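Local coordinates for ribose ABC transporter, substrate binding protein (Conexibacter woesei, PDB 4KQ9) that probably binds a sugar such as ribose outside the cell membrane and hands it to an ABC transporter for uptake, at residues Asp111-Glu114 and Ile115-Lys119; Gln148-Ala151 and Ala152-Phe156; Ser244-Ala247 and Tyr248-Gly251. The protein carries 1 engineered substitution. One frame throughout, in Å; residues are numbered along the deposited sequence. Where two conformers were deposited one is given.

Contact 1 of 3, residues Asp111-Glu114 and Ile115-Lys119; sequences DFAE and IGRLK
R117 folds back along the first turn of helix 112-126, its guanidinium lying over the backbone of A113 and E114. A113 O sits 3.8 Å above the guanidinium plane, offset toward the rim, and R117 NH2 comes 3.6 Å from E114 CG. The bend at chi3 (-103°) turns the end of the chain back toward the start of the helix. There D111 OD2 lies near the guanidinium plane, 4.0 Å from R117 NH1. This pairing of opposite charges is too long for a salt bridge, and the carboxylate is turned 71° against the guanidinium.

The other carboxylate oxygen of D111 caps the helix. With CG anti to the backbone N (chi1 180°), OD1 turns forward to two backbone amides, accepting weakly from A113 N at 3.1 Å and from E114 N at 3.3 Å. Four backbone bonds from I115, G116, R117 and L118 to the carbonyls four residues earlier continue the helix from this cap.

The apolar part is F112 against I115, side by side with CD1 to CD1 at 4.2 Å, the isoleucine methyl at the ring's edge. F144 meets the same ring edge-to-face, and D111 N is hydrogen-bonded to a glycerol, probably from the crystallisation liquor. This is an aspartate N-cap opening a helix that follows a strand of the parallel sheet and a crossing between the two lobes of a periplasmic binding protein.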
ATOM      1  N   ASP A 111      -2.256  -7.308  -0.285  1.00 15.41           N
ATOM      2  CA  ASP A 111      -3.379  -7.805   0.483  1.00 15.81           C
ATOM      3  C   ASP A 111      -3.431  -7.022   1.792  1.00 15.14           C
ATOM      4  O   ASP A 111      -2.659  -7.301   2.730  1.00 15.66           O
ATOM      5  CB  ASP A 111      -3.107  -9.270   0.792  1.00 18.37           C
ATOM      6  CG  ASP A 111      -4.223  -9.930   1.613  1.00 21.08           C
ATOM      7  OD1 ASP A 111      -5.179  -9.254   2.026  1.00 22.97           O
ATOM      8  OD2 ASP A 111      -4.094 -11.158   1.834  1.00 26.21           O
ATOM      9  N   PHE A 112      -4.296  -6.036   1.817  1.00 15.65           N
ATOM     10  CA  PHE A 112      -4.365  -5.092   2.919  1.00 18.48           C
ATOM     11  C   PHE A 112      -4.760  -5.834   4.222  1.00 17.65           C
ATOM     12  O   PHE A 112      -4.307  -5.438   5.275  1.00 17.45           O
ATOM     13  CB  PHE A 112      -5.345  -3.971   2.642  1.00 19.32           C
ATOM     14  CG  PHE A 112      -5.038  -3.111   1.424  1.00 22.38           C
ATOM     15  CD1 PHE A 112      -3.750  -2.787   1.057  1.00 21.97           C
ATOM     16  CD2 PHE A 112      -6.113  -2.512   0.713  1.00 25.34           C
ATOM     17  CE1 PHE A 112      -3.489  -1.989  -0.048  1.00 23.88           C
ATOM     18  CE2 PHE A 112      -5.863  -1.683  -0.379  1.00 26.84           C
ATOM     19  CZ  PHE A 112      -4.540  -1.425  -0.768  1.00 25.65           C
ATOM     20  N   ALA A 113      -5.520  -6.937   4.129  1.00 16.69           N
ATOM     21  CA  ALA A 113      -5.894  -7.774   5.318  1.00 17.01           C
ATOM     22  C   ALA A 113      -4.733  -8.468   5.898  1.00 19.68           C
ATOM     23  O   ALA A 113      -4.607  -8.579   7.108  1.00 19.08           O
ATOM     24  CB  ALA A 113      -6.955  -8.796   4.921  1.00 19.13           C
ATOM     25  N   GLU A 114      -3.808  -8.919   5.033  1.00 20.44           N
ATOM     26  CA  GLU A 114      -2.552  -9.485   5.474  1.00 23.23           C
ATOM     27  C   GLU A 114      -1.675  -8.476   6.218  1.00 19.50           C
ATOM     28  O   GLU A 114      -1.127  -8.799   7.253  1.00 19.96           O
ATOM     29  CB  GLU A 114      -1.753 -10.002   4.293  1.00 27.91           C
ATOM     30  CG  GLU A 114      -0.951 -11.214   4.643  1.00 39.09           C
ATOM     31  CD  GLU A 114       0.526 -10.972   4.513  1.00 48.29           C
ATOM     32  OE1 GLU A 114       1.041 -10.920   3.368  1.00 61.38           O
ATOM     33  OE2 GLU A 114       1.182 -10.855   5.565  1.00 59.18           O
ATOM     34  N   ILE A 115      -1.564  -7.272   5.674  1.00 17.06           N
ATOM     35  CA  ILE A 115      -0.869  -6.170   6.384  1.00 15.43           C
ATOM     36  C   ILE A 115      -1.399  -6.021   7.837  1.00 13.96           C
ATOM     37  O   ILE A 115      -0.612  -5.967   8.745  1.00 13.18           O
ATOM     38  CB  ILE A 115      -0.988  -4.870   5.617  1.00 15.89           C
ATOM     39  CG1 ILE A 115      -0.205  -5.041   4.286  1.00 16.54           C
ATOM     40  CG2 ILE A 115      -0.343  -3.733   6.398  1.00 15.85           C
ATOM     41  CD1 ILE A 115      -0.419  -3.975   3.278  1.00 16.63           C
ATOM     42  N   GLY A 116      -2.686  -5.928   7.996  1.00 13.98           N
ATOM     43  CA  GLY A 116      -3.378  -5.852   9.330  1.00 14.96           C
ATOM     44  C   GLY A 116      -3.087  -6.990  10.278  1.00 18.68           C
ATOM     45  O   GLY A 116      -2.821  -6.766  11.458  1.00 16.83           O
ATOM     46  N   ARG A 117      -3.074  -8.226   9.772  1.00 18.61           N
ATOM     47  CA  ARG A 117      -2.750  -9.397  10.598  0.50 21.01           C
ATOM     48  C   ARG A 117      -1.296  -9.423  11.002  1.00 20.53           C
ATOM     49  O   ARG A 117      -0.954  -9.842  12.122  1.00 17.48           O
ATOM     50  CB  ARG A 117      -3.068 -10.708   9.850  0.50 23.33           C
ATOM     51  CG  ARG A 117      -4.549 -11.020   9.759  0.50 26.83           C
ATOM     52  CD  ARG A 117      -4.856 -12.427   9.218  0.50 28.95           C
ATOM     53  NE  ARG A 117      -5.287 -12.347   7.835  0.50 31.95           N
ATOM     54  CZ  ARG A 117      -4.470 -12.492   6.795  0.50 30.86           C
ATOM     55  NH1 ARG A 117      -4.954 -12.369   5.595  0.50 29.38           N
ATOM     56  NH2 ARG A 117      -3.183 -12.778   6.963  0.50 30.81           N
ATOM     57  N   LEU A 118      -0.413  -9.016  10.107  1.00 17.72           N
ATOM     58  CA  LEU A 118       0.997  -8.980  10.473  1.00 19.50           C
ATOM     59  C   LEU A 118       1.274  -7.986  11.631  1.00 16.88           C
ATOM     60  O   LEU A 118       2.060  -8.281  12.606  1.00 16.39           O
ATOM     61  CB  LEU A 118       1.882  -8.583   9.293  1.00 21.24           C
ATOM     62  CG  LEU A 118       1.912  -9.544   8.081  1.00 26.18           C
ATOM     63  CD1 LEU A 118       2.684  -8.844   6.975  1.00 26.81           C
ATOM     64  CD2 LEU A 118       2.543 -10.888   8.462  1.00 30.89           C
ATOM     65  N   LYS A 119       0.644  -6.819  11.517  1.00 14.66           N
ATOM     66  CA  LYS A 119       0.799  -5.770  12.519  1.00 13.81           C
ATOM     67  C   LYS A 119       0.217  -6.161  13.900  1.00 13.36           C
ATOM     68  O   LYS A 119       0.876  -5.968  14.931  1.00 14.84           O
ATOM     69  CB  LYS A 119       0.182  -4.458  11.993  1.00 13.05           C
ATOM     70  CG  LYS A 119       1.072  -3.824  10.907  1.00 13.95           C
ATOM     71  CD  LYS A 119       0.199  -2.904  10.019  1.00 15.71           C
ATOM     72  CE  LYS A 119       0.209  -1.471  10.450  1.00 16.44           C
ATOM     73  NZ  LYS A 119      -0.632  -0.470   9.696  1.00 15.84           N
TER

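Contact 2 of 3, residues Gln148-Ala151 and Ala152-Phe156; sequences QGEA and AREVF
A151 O takes two donors: the backbone N of V155, in a weak bond of 3.3 Å, and a water 2.9 Å away. The same water also donates to E154 OE1 at 2.9 Å, so it ties the carboxylate of E154 to a carbonyl one turn back. Extended beyond CG, the E154 chain passes E150 O, with CG 3.6 Å from that oxygen.

Both segments belong to helix 143-159, the crossover helix of a beta-alpha-beta unit between parallel strands 132-136 and 162-167. One flank of the helix faces helix 112-126, where V155 rests on R117 and A120; F156 reaches V133 of the first strand.

R153 runs extended from CG to NE across the bent side chain of E150, with R153 CG 3.2 Å from G149 O. R153 NH1 makes a salt bridge to E150 OE2 at 3.2 Å, meeting that oxygen from above the carboxylate plane, 43° out of it. D166 takes R153 NE in a second salt bridge and Y168 OH bonds to NH2, so all three guanidinium nitrogens are engaged and the group's rotation is fixed. On its other side E150 faces a like charge, with OE1 4.2 Å from E154 OE2.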
ATOM      1  N   GLN A 148      -7.435  -3.480   6.349  1.00 18.62           N
ATOM      2  CA  GLN A 148      -6.395  -3.782   7.340  1.00 19.40           C
ATOM      3  C   GLN A 148      -6.948  -3.781   8.784  1.00 18.98           C
ATOM      4  O   GLN A 148      -6.533  -4.609   9.612  1.00 19.16           O
ATOM      5  CB  GLN A 148      -5.183  -2.887   7.178  1.00 20.20           C
ATOM      6  CG  GLN A 148      -5.247  -1.547   7.767  1.00 23.44           C
ATOM      7  CD  GLN A 148      -3.905  -0.848   7.606  1.00 20.93           C
ATOM      8  OE1 GLN A 148      -3.749   0.050   6.779  1.00 21.41           O
ATOM      9  NE2 GLN A 148      -2.934  -1.283   8.369  1.00 19.96           N
ATOM     10  N   GLY A 149      -7.877  -2.897   9.054  1.00 17.32           N
ATOM     11  CA  GLY A 149      -8.437  -2.723  10.402  1.00 20.13           C
ATOM     12  C   GLY A 149      -9.286  -3.900  10.829  1.00 20.21           C
ATOM     13  O   GLY A 149      -9.196  -4.357  11.972  1.00 21.30           O
ATOM     14  N   GLU A 150     -10.123  -4.416   9.934  1.00 22.35           N
ATOM     15  CA  GLU A 150     -10.908  -5.580  10.288  1.00 23.10           C
ATOM     16  C   GLU A 150      -9.993  -6.791  10.459  1.00 23.26           C
ATOM     17  O   GLU A 150     -10.126  -7.556  11.407  1.00 21.97           O
ATOM     18  CB  GLU A 150     -12.077  -5.810   9.328  1.00 30.36           C
ATOM     19  CG  GLU A 150     -13.119  -6.760   9.944  1.00 37.71           C
ATOM     20  CD  GLU A 150     -13.553  -6.412  11.408  1.00 43.02           C
ATOM     21  OE1 GLU A 150     -13.542  -7.353  12.265  1.00 44.72           O
ATOM     22  OE2 GLU A 150     -13.897  -5.217  11.719  1.00 41.14           O
ATOM     23  N   ALA A 151      -8.963  -6.925   9.641  1.00 19.71           N
ATOM     24  CA  ALA A 151      -8.064  -8.021   9.855  1.00 20.11           C
ATOM     25  C   ALA A 151      -7.388  -7.920  11.249  1.00 22.01           C
ATOM     26  O   ALA A 151      -7.141  -8.952  11.908  1.00 22.16           O
ATOM     27  CB  ALA A 151      -7.016  -8.067   8.745  1.00 18.89           C
ATOM     28  N   ALA A 152      -7.059  -6.685  11.686  1.00 19.33           N
ATOM     29  CA  ALA A 152      -6.336  -6.510  12.916  1.00 16.99           C
ATOM     30  C   ALA A 152      -7.237  -6.773  14.124  1.00 17.55           C
ATOM     31  O   ALA A 152      -6.806  -7.392  15.092  1.00 16.59           O
ATOM     32  CB  ALA A 152      -5.704  -5.108  13.007  1.00 18.61           C
ATOM     33  N   ARG A 153      -8.467  -6.317  14.059  1.00 17.43           N
ATOM     34  CA  ARG A 153      -9.395  -6.573  15.144  1.00 20.88           C
ATOM     35  C   ARG A 153      -9.588  -8.097  15.376  1.00 23.88           C
ATOM     36  O   ARG A 153      -9.700  -8.559  16.551  1.00 18.87           O
ATOM     37  CB  ARG A 153     -10.736  -5.935  14.839  1.00 21.79           C
ATOM     38  CG  ARG A 153     -10.706  -4.434  14.819  1.00 20.92           C
ATOM     39  CD  ARG A 153     -12.035  -3.850  14.469  1.00 20.67           C
ATOM     40  NE  ARG A 153     -11.883  -2.396  14.318  1.00 19.92           N
ATOM     41  CZ  ARG A 153     -11.973  -1.756  13.159  1.00 19.94           C
ATOM     42  NH1 ARG A 153     -12.251  -2.437  12.004  1.00 21.02           N
ATOM     43  NH2 ARG A 153     -11.789  -0.450  13.144  1.00 17.93           N
ATOM     44  N   GLU A 154      -9.642  -8.864  14.269  1.00 22.11           N
ATOM     45  CA  GLU A 154      -9.784 -10.307  14.398  1.00 24.94           C
ATOM     46  C   GLU A 154      -8.595 -10.939  15.131  1.00 23.02           C
ATOM     47  O   GLU A 154      -8.782 -11.856  15.953  1.00 20.75           O
ATOM     48  CB  GLU A 154      -9.936 -10.977  13.022  1.00 28.52           C
ATOM     49  CG  GLU A 154     -11.302 -10.771  12.372  1.00 32.90           C
ATOM     50  CD  GLU A 154     -11.319 -11.198  10.891  1.00 38.23           C
ATOM     51  OE1 GLU A 154     -10.424 -11.965  10.469  1.00 37.06           O
ATOM     52  OE2 GLU A 154     -12.228 -10.766  10.139  1.00 40.35           O
ATOM     53  N   VAL A 155      -7.377 -10.484  14.838  1.00 19.24           N
ATOM     54  CA  VAL A 155      -6.210 -10.980  15.529  1.00 21.34           C
ATOM     55  C   VAL A 155      -6.326 -10.601  17.007  1.00 23.74           C
ATOM     56  O   VAL A 155      -6.113 -11.466  17.835  1.00 23.16           O
ATOM     57  CB  VAL A 155      -4.889 -10.515  14.937  1.00 21.40           C
ATOM     58  CG1 VAL A 155      -3.713 -10.880  15.802  1.00 23.95           C
ATOM     59  CG2 VAL A 155      -4.687 -11.118  13.549  1.00 22.79           C
ATOM     60  N   PHE A 156      -6.689  -9.343  17.337  1.00 22.57           N
ATOM     61  CA  PHE A 156      -6.677  -8.944  18.735  1.00 21.48           C
ATOM     62  C   PHE A 156      -7.709  -9.795  19.545  1.00 23.86           C
ATOM     63  O   PHE A 156      -7.440 -10.224  20.684  1.00 22.78           O
ATOM     64  CB  PHE A 156      -6.929  -7.409  18.884  1.00 21.57           C
ATOM     65  CG  PHE A 156      -5.794  -6.539  18.326  1.00 17.88           C
ATOM     66  CD1 PHE A 156      -4.472  -6.850  18.591  1.00 20.36           C
ATOM     67  CD2 PHE A 156      -6.073  -5.445  17.549  1.00 17.59           C
ATOM     68  CE1 PHE A 156      -3.429  -6.064  18.107  1.00 18.21           C
ATOM     69  CE2 PHE A 156      -5.046  -4.639  17.057  1.00 16.83           C
ATOM     70  CZ  PHE A 156      -3.739  -4.941  17.336  1.00 17.48           C
TER
HETATM   71  O   HOH W   1      -7.555 -11.565  10.707  1.00 32.32           O

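Contact 3 of 3, residues Ser244-Ala247 and Tyr248-Gly251; sequences SQCA and YEQG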
ATOM      1  N   SER A 244       6.541  -2.582   4.447  1.00 10.84           N
ATOM      2  CA  SER A 244       6.673  -2.135   3.020  1.00 11.09           C
ATOM      3  C   SER A 244       5.699  -2.875   2.108  1.00 11.19           C
ATOM      4  O   SER A 244       5.519  -4.092   2.251  1.00  9.73           O
ATOM      5  CB  SER A 244       8.058  -2.371   2.535  1.00 12.60           C
ATOM      6  OG  SER A 244       8.098  -2.159   1.155  1.00 12.40           O
ATOM      7  N   GLN A 245       5.040  -2.121   1.218  1.00 10.65           N
ATOM      8  CA  GLN A 245       4.185  -2.696   0.204  1.00 11.95           C
ATOM      9  C   GLN A 245       4.944  -2.932  -1.075  1.00 10.90           C
ATOM     10  O   GLN A 245       4.334  -3.229  -2.057  1.00 11.69           O
ATOM     11  CB  GLN A 245       3.072  -1.720  -0.077  1.00 14.53           C
ATOM     12  CG  GLN A 245       2.124  -1.574   1.089  1.00 17.29           C
ATOM     13  CD  GLN A 245       0.907  -0.742   0.669  1.00 21.23           C
ATOM     14  OE1 GLN A 245       0.724   0.374   1.140  1.00 24.33           O
ATOM     15  NE2 GLN A 245       0.125  -1.255  -0.261  1.00 21.14           N
ATOM     16  N   CYS A 246       6.275  -2.769  -1.074  1.00 10.89           N
ATOM     17  CA  CYS A 246       7.140  -3.232  -2.174  1.00 11.80           C
ATOM     18  C   CYS A 246       6.765  -2.633  -3.531  1.00 11.81           C
ATOM     19  O   CYS A 246       6.479  -3.353  -4.491  1.00 10.75           O
ATOM     20  CB  CYS A 246       7.074  -4.735  -2.235  1.00 13.46           C
ATOM     21  SG  CYS A 246       7.771  -5.516  -0.745  1.00 15.89           S
ATOM     22  N   ALA A 247       6.720  -1.316  -3.565  1.00 11.23           N
ATOM     23  CA  ALA A 247       6.252  -0.555  -4.733  1.00 12.51           C
ATOM     24  C   ALA A 247       7.014  -0.928  -5.974  1.00 13.35           C
ATOM     25  O   ALA A 247       6.441  -1.114  -7.069  1.00 11.45           O
ATOM     26  CB  ALA A 247       6.416   0.907  -4.463  1.00 13.52           C
ATOM     27  N   TYR A 248       8.324  -1.033  -5.839  1.00 15.12           N
ATOM     28  CA  TYR A 248       9.170  -1.375  -6.982  1.00 15.75           C
ATOM     29  C   TYR A 248       8.823  -2.740  -7.594  1.00 15.57           C
ATOM     30  O   TYR A 248       8.721  -2.888  -8.836  1.00 14.10           O
ATOM     31  CB  TYR A 248      10.654  -1.356  -6.564  1.00 18.00           C
ATOM     32  CG  TYR A 248      11.593  -1.434  -7.772  1.00 20.42           C
ATOM     33  CD1 TYR A 248      11.974  -0.300  -8.450  1.00 23.11           C
ATOM     34  CD2 TYR A 248      12.106  -2.649  -8.191  1.00 22.28           C
ATOM     35  CE1 TYR A 248      12.846  -0.374  -9.555  1.00 25.34           C
ATOM     36  CE2 TYR A 248      12.966  -2.730  -9.270  1.00 23.36           C
ATOM     37  CZ  TYR A 248      13.308  -1.588  -9.943  1.00 24.68           C
ATOM     38  OH  TYR A 248      14.164  -1.689 -10.993  1.00 29.69           O
ATOM     39  N   GLU A 249       8.664  -3.749  -6.735  1.00 14.07           N
ATOM     40  CA  GLU A 249       8.246  -5.047  -7.171  1.00 13.59           C
ATOM     41  C   GLU A 249       6.855  -5.075  -7.787  1.00 12.64           C
ATOM     42  O   GLU A 249       6.614  -5.867  -8.724  1.00 12.31           O
ATOM     43  CB  GLU A 249       8.314  -5.998  -6.000  1.00 16.05           C
ATOM     44  CG  GLU A 249       8.389  -7.453  -6.402  1.00 19.42           C
ATOM     45  CD  GLU A 249       8.907  -8.418  -5.299  1.00 20.75           C
ATOM     46  OE1 GLU A 249       9.250  -8.037  -4.120  1.00 21.68           O
ATOM     47  OE2 GLU A 249       9.021  -9.617  -5.670  1.00 25.66           O
ATOM     48  N   GLN A 250       5.913  -4.297  -7.236  1.00 11.10           N
ATOM     49  CA  GLN A 250       4.614  -4.240  -7.794  1.00 11.97           C
ATOM     50  C   GLN A 250       4.691  -3.890  -9.300  1.00 12.90           C
ATOM     51  O   GLN A 250       3.962  -4.468 -10.137  1.00 11.79           O
ATOM     52  CB  GLN A 250       3.724  -3.234  -7.079  1.00 12.01           C
ATOM     53  CG  GLN A 250       3.367  -3.647  -5.655  1.00 13.33           C
ATOM     54  CD  GLN A 250       2.079  -2.997  -5.165  1.00 13.37           C
ATOM     55  OE1 GLN A 250       1.130  -2.879  -5.914  1.00 16.46           O
ATOM     56  NE2 GLN A 250       2.043  -2.590  -3.933  1.00 14.16           N
ATOM     57  N   GLY A 251       5.484  -2.876  -9.597  1.00 13.13           N
ATOM     58  CA  GLY A 251       5.630  -2.381 -10.978  1.00 13.64           C
ATOM     59  C   GLY A 251       6.180  -3.434 -11.910  1.00 13.25           C
ATOM     60  O   GLY A 251       5.644  -3.615 -12.986  1.00 13.80           O
TER
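Q250 reaches back past the start of its helix to Q245, where its NE2 donates to Q245 O at 3.0 Å. The bond is nearly straight (170°), and the acceptor lies in the plane of the Q250 amide, although the donor is tilted from the carbonyl plane of Q245. CG beside the backbone N (chi1 -68°) and an extended chain beyond it lay Q250 along the carbonyls of the turn, with CG 3.3 Å from C246 O. That carbonyl accepts Q250 N at 3.0 Å, so backbone and side chain of one residue grip two successive carbonyls. This is the close-packed part: Q250 also touches A95 and T274, while the A247 methyl is set against F21, R24 and I25 of helix 20-35.

The flank of Y248 and E249 is looser and partly exposed. The Y248 ring leads away from the turn toward A31 and N298, and E249 lays its CB 3.6 Å from C246 O and 4.2 Å from C246 CB.

Before the helix, S244 OG accepts C246 N at 2.9 Å in an ST turn, and E297 bonds to this hydroxyl. C246 stands at the N-cap position, its sulfur held in a disulfide with C296 that fastens the turn to helix 291-297. Q245 bonds to S110 and to a glycerol, probably likewise adventitious. This is one of the strand-to-helix hinge crossings between the two lobes of a type I periplasmic binding protein.

Overall arrangement
Contacts 1 and 3 open helices, whereas contact 2 lies mid-helix. Contacts 1 and 2 lie on neighbouring helices, 112-126 and 143-159, with centres about 8 Å apart; A151 CB packs 3.0 Å from A113 O and A152 CB 3.7 Å from G116 O. Contact 3 is buried and nearer the middle of the chain; it meets contact 1 through Q245, whose NE2 is 3.7 Å from F112 CE1, and does not touch contact 2. Chemistry follows place: charged side chains and a bridging water mark the partly exposed helix of contact 2; contact 1, partly buried, combines an aspartate cap, an arginine over the backbone and a phenylalanine-isoleucine pair; contact 3 relies on amide-to-carbonyl bonding and a disulfide.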